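Local coordinates for uncharacterized protein (Pyrococcus abyssi, PDB 5IFF) that acts as a restriction DNA glycosylase, a tetrameric enzyme that also binds nonspecific double-stranded DNA and probably excises adenine from its recognition sequence, at residues E2-V14 and Y70-I84. The protein carries 2 engineered substitutions. Residues are numbered along the deposited sequence; the frame is centred on the assembly and turned at random.
Sequences EASVSFENGKIVV and YELSRMVRLAHEHGI
Phe7 and His82 lie face to face, ring centroids 3.6 Å apart and planes only 5° from parallel. His82 CG turns anti to its carbonyl carbon (chi1 -76°), and ND1 donates to Leu78 O at 3.2 Å, which helps set the rotation of the imidazole beneath the phenyl face. Leu78 O also accepts the backbone N-H of His82, from the opposite face of its carbonyl plane, where the helix ends. Ile84 CD1 lies at the edge of the Phe7 ring, in its plane, 3.9 Å from Phe7 CE1, and also touches Gly10 O. Apolar packing continues along helix 72-81: Ile12 CD1 reaches Leu78 CB at 3.7 Å while its CG1 touches Ala79 CB, and Val5 CG1 meets Met75 CG at 3.7 Å. The two strands form a beta hairpin, closed by a type I' turn from Glu8 to Lys11, that lays one face on the helix; strand 4-8 runs nearly parallel to the helix axis, at 9°. Strand 181-186 pairs with the far side of strand 11-17 as the third strand of the sheet within this chain, and its Val186 touches Ile12 and Met75. Polar contacts gather at the N-terminal end of the helix. Tyr70 OH donates to the syn lone pair of Glu2 OE2 at 2.7 Å, and Lys24 also bonds this hydroxyl. One water accepts from Ala3 N and donates to both Glu2 OE2 and Glu71 OE2, joining the two carboxylates. Glu71 also bonds Ser61 and Trp58, beside the adenine-binding residues Gln59 and Ile60.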
loop_
_atom_site.group_PDB
_atom_site.type_symbol
_atom_site.label_atom_id
_atom_site.label_comp_id
_atom_site.label_asym_id
_atom_site.label_seq_id
_atom_site.Cartn_x
_atom_site.Cartn_y
_atom_site.Cartn_z
ATOM N N GLU A 2 4.014 1.287 -17.262
ATOM C CA GLU A 2 5.432 1.481 -17.667
ATOM C C GLU A 2 5.524 1.925 -19.146
ATOM O O GLU A 2 4.724 1.495 -19.961
ATOM C CB GLU A 2 6.258 0.196 -17.480
ATOM C CG GLU A 2 6.359 -0.350 -16.031
ATOM C CD GLU A 2 7.283 0.463 -15.131
ATOM O OE1 GLU A 2 7.084 0.435 -13.904
ATOM O OE2 GLU A 2 8.200 1.140 -15.627
ATOM N N ALA A 3 6.487 2.789 -19.465
ATOM C CA ALA A 3 6.800 3.188 -20.851
ATOM C C ALA A 3 7.489 2.022 -21.573
ATOM O O ALA A 3 8.030 1.102 -20.934
ATOM C CB ALA A 3 7.703 4.386 -20.855
ATOM N N SER A 4 7.477 2.047 -22.897
ATOM C CA SER A 4 8.140 0.989 -23.662
ATOM C C SER A 4 8.983 1.673 -24.750
ATOM O O SER A 4 8.441 2.417 -25.585
ATOM C CB SER A 4 7.080 0.054 -24.214
ATOM O OG SER A 4 7.617 -0.949 -25.000
ATOM N N VAL A 5 10.300 1.465 -24.703
ATOM C CA VAL A 5 11.255 2.223 -25.502
ATOM C C VAL A 5 11.813 1.327 -26.567
ATOM O O VAL A 5 12.239 0.227 -26.262
ATOM C CB VAL A 5 12.445 2.776 -24.662
ATOM C CG1 VAL A 5 13.413 3.511 -25.574
ATOM C CG2 VAL A 5 11.948 3.693 -23.521
ATOM N N SER A 6 11.852 1.776 -27.818
ATOM C CA SER A 6 12.388 0.899 -28.859
ATOM C C SER A 6 13.126 1.714 -29.916
ATOM O O SER A 6 13.020 2.938 -29.934
ATOM C CB SER A 6 11.260 0.084 -29.492
ATOM O OG SER A 6 10.338 0.974 -30.112
ATOM N N PHE A 7 13.911 1.028 -30.751
ATOM C CA PHE A 7 14.454 1.627 -31.958
ATOM C C PHE A 7 13.601 1.199 -33.148
ATOM O O PHE A 7 13.445 0.004 -33.384
ATOM C CB PHE A 7 15.932 1.231 -32.172
ATOM C CG PHE A 7 16.497 1.720 -33.490
ATOM C CD1 PHE A 7 16.931 3.038 -33.626
ATOM C CD2 PHE A 7 16.549 0.876 -34.596
ATOM C CE1 PHE A 7 17.422 3.502 -34.829
ATOM C CE2 PHE A 7 17.043 1.327 -35.818
ATOM C CZ PHE A 7 17.472 2.645 -35.941
ATOM N N GLU A 8 13.048 2.176 -33.880
ATOM C CA GLU A 8 12.246 1.931 -35.089
ATOM C C GLU A 8 12.490 2.967 -36.181
ATOM O O GLU A 8 12.432 4.177 -35.914
ATOM C CB GLU A 8 10.743 1.958 -34.772
ATOM C CG GLU A 8 10.290 0.886 -33.866
ATOM C CD GLU A 8 8.930 1.169 -33.278
ATOM O OE1 GLU A 8 8.093 1.863 -33.911
ATOM O OE2 GLU A 8 8.699 0.668 -32.169
ATOM N N ASN A 9 12.741 2.490 -37.395
ATOM C CA ASN A 9 12.833 3.350 -38.573
ATOM C C ASN A 9 13.725 4.557 -38.323
ATOM O O ASN A 9 13.320 5.697 -38.535
ATOM C CB ASN A 9 11.433 3.807 -38.992
ATOM C CG ASN A 9 10.459 2.640 -39.133
ATOM O OD1 ASN A 9 9.411 2.605 -38.473
ATOM N ND2 ASN A 9 10.805 1.671 -39.995
ATOM N N GLY A 10 14.922 4.304 -37.801
ATOM C CA GLY A 10 15.898 5.362 -37.606
ATOM C C GLY A 10 15.679 6.290 -36.427
ATOM O O GLY A 10 16.383 7.289 -36.296
ATOM N N LYS A 11 14.716 5.986 -35.549
ATOM C CA LYS A 11 14.382 6.880 -34.429
ATOM C C LYS A 11 14.220 6.106 -33.134
ATOM O O LYS A 11 13.828 4.942 -33.147
ATOM C CB LYS A 11 13.052 7.643 -34.667
ATOM C CG LYS A 11 12.985 8.308 -36.028
ATOM C CD LYS A 11 11.676 9.077 -36.189
ATOM C CE LYS A 11 11.604 9.620 -37.666
ATOM N NZ LYS A 11 10.177 9.862 -38.064
ATOM N N ILE A 12 14.485 6.769 -32.022
ATOM C CA ILE A 12 14.142 6.169 -30.730
ATOM C C ILE A 12 12.656 6.493 -30.504
ATOM O O ILE A 12 12.252 7.643 -30.641
ATOM C CB ILE A 12 14.993 6.724 -29.586
ATOM C CG1 ILE A 12 16.485 6.412 -29.825
ATOM C CG2 ILE A 12 14.491 6.212 -28.208
ATOM C CD1 ILE A 12 16.737 4.982 -30.279
ATOM N N VAL A 13 11.855 5.475 -30.197
ATOM C CA VAL A 13 10.413 5.680 -30.016
ATOM C C VAL A 13 10.006 5.225 -28.608
ATOM O O VAL A 13 10.589 4.253 -28.069
ATOM C CB VAL A 13 9.639 4.905 -31.092
ATOM C CG1 VAL A 13 8.135 4.978 -30.811
ATOM C CG2 VAL A 13 9.959 5.454 -32.505
ATOM N N VAL A 14 9.111 5.962 -27.960
ATOM C CA VAL A 14 8.598 5.524 -26.651
ATOM C C VAL A 14 7.098 5.394 -26.707
ATOM O O VAL A 14 6.400 6.292 -27.237
ATOM C CB VAL A 14 8.991 6.480 -25.538
ATOM C CG1 VAL A 14 8.544 5.923 -24.162
ATOM C CG2 VAL A 14 10.500 6.604 -25.506
ATOM N N TYR A 70 16.939 1.281 -18.610
ATOM C CA TYR A 70 15.569 1.633 -18.198
ATOM C C TYR A 70 15.284 3.057 -18.531
ATOM O O TYR A 70 16.073 3.934 -18.168
ATOM C CB TYR A 70 15.410 1.427 -16.689
ATOM C CG TYR A 70 14.008 1.750 -16.129
ATOM C CD1 TYR A 70 12.899 0.953 -16.461
ATOM C CD2 TYR A 70 13.817 2.814 -15.229
ATOM C CE1 TYR A 70 11.626 1.221 -15.927
ATOM C CE2 TYR A 70 12.556 3.077 -14.667
ATOM C CZ TYR A 70 11.461 2.305 -15.046
ATOM O OH TYR A 70 10.214 2.576 -14.499
ATOM N N GLU A 71 14.182 3.298 -19.242
ATOM C CA GLU A 71 13.765 4.638 -19.666
ATOM C C GLU A 71 14.911 5.449 -20.297
ATOM O O GLU A 71 15.361 5.114 -21.379
ATOM C CB GLU A 71 13.143 5.375 -18.489
ATOM C CG GLU A 71 11.885 4.645 -17.999
ATOM C CD GLU A 71 11.065 5.438 -16.988
ATOM O OE1 GLU A 71 11.603 6.277 -16.226
ATOM O OE2 GLU A 71 9.863 5.167 -16.936
ATOM N N LEU A 72 15.364 6.519 -19.645
ATOM C CA LEU A 72 16.357 7.354 -20.284
ATOM C C LEU A 72 17.648 6.545 -20.614
ATOM O O LEU A 72 18.239 6.791 -21.640
ATOM C CB LEU A 72 16.721 8.569 -19.394
ATOM C CG LEU A 72 17.735 9.543 -20.042
ATOM C CD1 LEU A 72 17.249 10.232 -21.367
ATOM C CD2 LEU A 72 18.137 10.635 -19.034
ATOM N N SER A 73 18.091 5.615 -19.752
ATOM C CA SER A 73 19.344 4.930 -20.123
ATOM C C SER A 73 19.122 4.001 -21.323
ATOM O O SER A 73 20.041 3.775 -22.128
ATOM C CB SER A 73 19.970 4.116 -18.958
ATOM O OG SER A 73 19.062 3.241 -18.300
ATOM N N ARG A 74 17.923 3.439 -21.443
ATOM C CA ARG A 74 17.670 2.585 -22.597
ATOM C C ARG A 74 17.554 3.450 -23.873
ATOM O O ARG A 74 18.056 3.045 -24.944
ATOM C CB ARG A 74 16.420 1.693 -22.382
ATOM C CG ARG A 74 16.020 0.893 -23.662
ATOM C CD ARG A 74 14.897 -0.121 -23.405
ATOM N NE ARG A 74 15.377 -1.301 -22.680
ATOM C CZ ARG A 74 14.671 -2.418 -22.489
ATOM N NH1 ARG A 74 13.430 -2.519 -22.955
ATOM N NH2 ARG A 74 15.207 -3.436 -21.819
ATOM N N MET A 75 16.940 4.639 -23.761
ATOM C CA MET A 75 16.885 5.564 -24.878
ATOM C C MET A 75 18.299 5.881 -25.381
ATOM O O MET A 75 18.605 5.824 -26.581
ATOM C CB MET A 75 16.219 6.864 -24.466
ATOM C CG MET A 75 14.724 6.676 -24.230
ATOM S SD MET A 75 13.985 8.025 -23.294
ATOM C CE MET A 75 14.570 9.470 -23.952
ATOM N N VAL A 76 19.123 6.276 -24.438
ATOM C CA VAL A 76 20.473 6.748 -24.771
ATOM C C VAL A 76 21.354 5.618 -25.299
ATOM O O VAL A 76 22.074 5.806 -26.286
ATOM C CB VAL A 76 21.134 7.452 -23.528
ATOM C CG1 VAL A 76 22.633 7.739 -23.750
ATOM C CG2 VAL A 76 20.390 8.795 -23.283
ATOM N N ARG A 77 21.303 4.443 -24.683
ATOM C CA ARG A 77 22.162 3.359 -25.166
ATOM C C ARG A 77 21.706 2.997 -26.595
ATOM O O ARG A 77 22.535 2.781 -27.492
ATOM C CB ARG A 77 22.135 2.138 -24.237
ATOM C CG ARG A 77 23.106 1.039 -24.696
ATOM C CD ARG A 77 23.129 -0.175 -23.772
ATOM N NE ARG A 77 23.750 0.089 -22.469
ATOM C CZ ARG A 77 23.053 0.279 -21.357
ATOM N NH1 ARG A 77 23.669 0.495 -20.212
ATOM N NH2 ARG A 77 21.726 0.247 -21.404
ATOM N N LEU A 78 20.392 2.937 -26.821
ATOM C CA LEU A 78 19.888 2.624 -28.180
ATOM C C LEU A 78 20.244 3.751 -29.145
ATOM O O LEU A 78 20.647 3.478 -30.283
ATOM C CB LEU A 78 18.364 2.409 -28.195
ATOM C CG LEU A 78 17.819 1.091 -27.649
ATOM C CD1 LEU A 78 16.273 1.132 -27.715
ATOM C CD2 LEU A 78 18.424 -0.142 -28.363
ATOM N N ALA A 79 20.117 5.008 -28.689
ATOM C CA ALA A 79 20.456 6.143 -29.570
ATOM C C ALA A 79 21.933 6.111 -29.996
ATOM O O ALA A 79 22.304 6.411 -31.140
ATOM C CB ALA A 79 20.136 7.461 -28.865
ATOM N N HIS A 80 22.801 5.803 -29.038
ATOM C CA HIS A 80 24.224 5.736 -29.372
ATOM C C HIS A 80 24.553 4.511 -30.219
ATOM O O HIS A 80 25.293 4.617 -31.202
ATOM C CB HIS A 80 25.071 5.760 -28.084
ATOM C CG HIS A 80 26.530 5.723 -28.361
ATOM N ND1 HIS A 80 27.183 6.703 -29.086
ATOM C CD2 HIS A 80 27.461 4.762 -28.110
ATOM C CE1 HIS A 80 28.463 6.379 -29.212
ATOM N NE2 HIS A 80 28.647 5.205 -28.627
ATOM N N GLU A 81 23.982 3.348 -29.901
ATOM C CA GLU A 81 24.178 2.169 -30.752
ATOM C C GLU A 81 23.906 2.482 -32.240
ATOM O O GLU A 81 24.604 1.987 -33.123
ATOM C CB GLU A 81 23.275 1.012 -30.341
ATOM C CG GLU A 81 23.535 0.373 -28.993
ATOM C CD GLU A 81 22.503 -0.718 -28.683
ATOM O OE1 GLU A 81 22.037 -1.398 -29.647
ATOM O OE2 GLU A 81 22.157 -0.879 -27.487
ATOM N N HIS A 82 22.896 3.305 -32.503
ATOM C CA HIS A 82 22.388 3.510 -33.851
ATOM C C HIS A 82 22.837 4.828 -34.449
ATOM O O HIS A 82 22.307 5.236 -35.454
ATOM C CB HIS A 82 20.829 3.407 -33.862
ATOM C CG HIS A 82 20.368 1.992 -33.771
ATOM N ND1 HIS A 82 19.981 1.411 -32.582
ATOM C CD2 HIS A 82 20.422 0.987 -34.673
ATOM C CE1 HIS A 82 19.736 0.127 -32.779
ATOM N NE2 HIS A 82 20.005 -0.154 -34.040
ATOM N N GLY A 83 23.771 5.513 -33.792
ATOM C CA GLY A 83 24.358 6.703 -34.384
ATOM C C GLY A 83 23.458 7.928 -34.317
ATOM O O GLY A 83 23.745 8.941 -34.930
ATOM N N ILE A 84 22.382 7.845 -33.531
ATOM C CA ILE A 84 21.532 8.997 -33.297
ATOM C C ILE A 84 22.234 9.959 -32.337
ATOM O O ILE A 84 22.310 11.167 -32.583
ATOM C CB ILE A 84 20.156 8.554 -32.757
ATOM C CG1 ILE A 84 19.375 7.836 -33.888
ATOM C CG2 ILE A 84 19.326 9.758 -32.291
ATOM C CD1 ILE A 84 18.107 7.047 -33.344
HETATM O O HOH W 1 8.760 2.983 -17.614
HETATM O O HOH W 2 11.449 -0.095 -22.676
#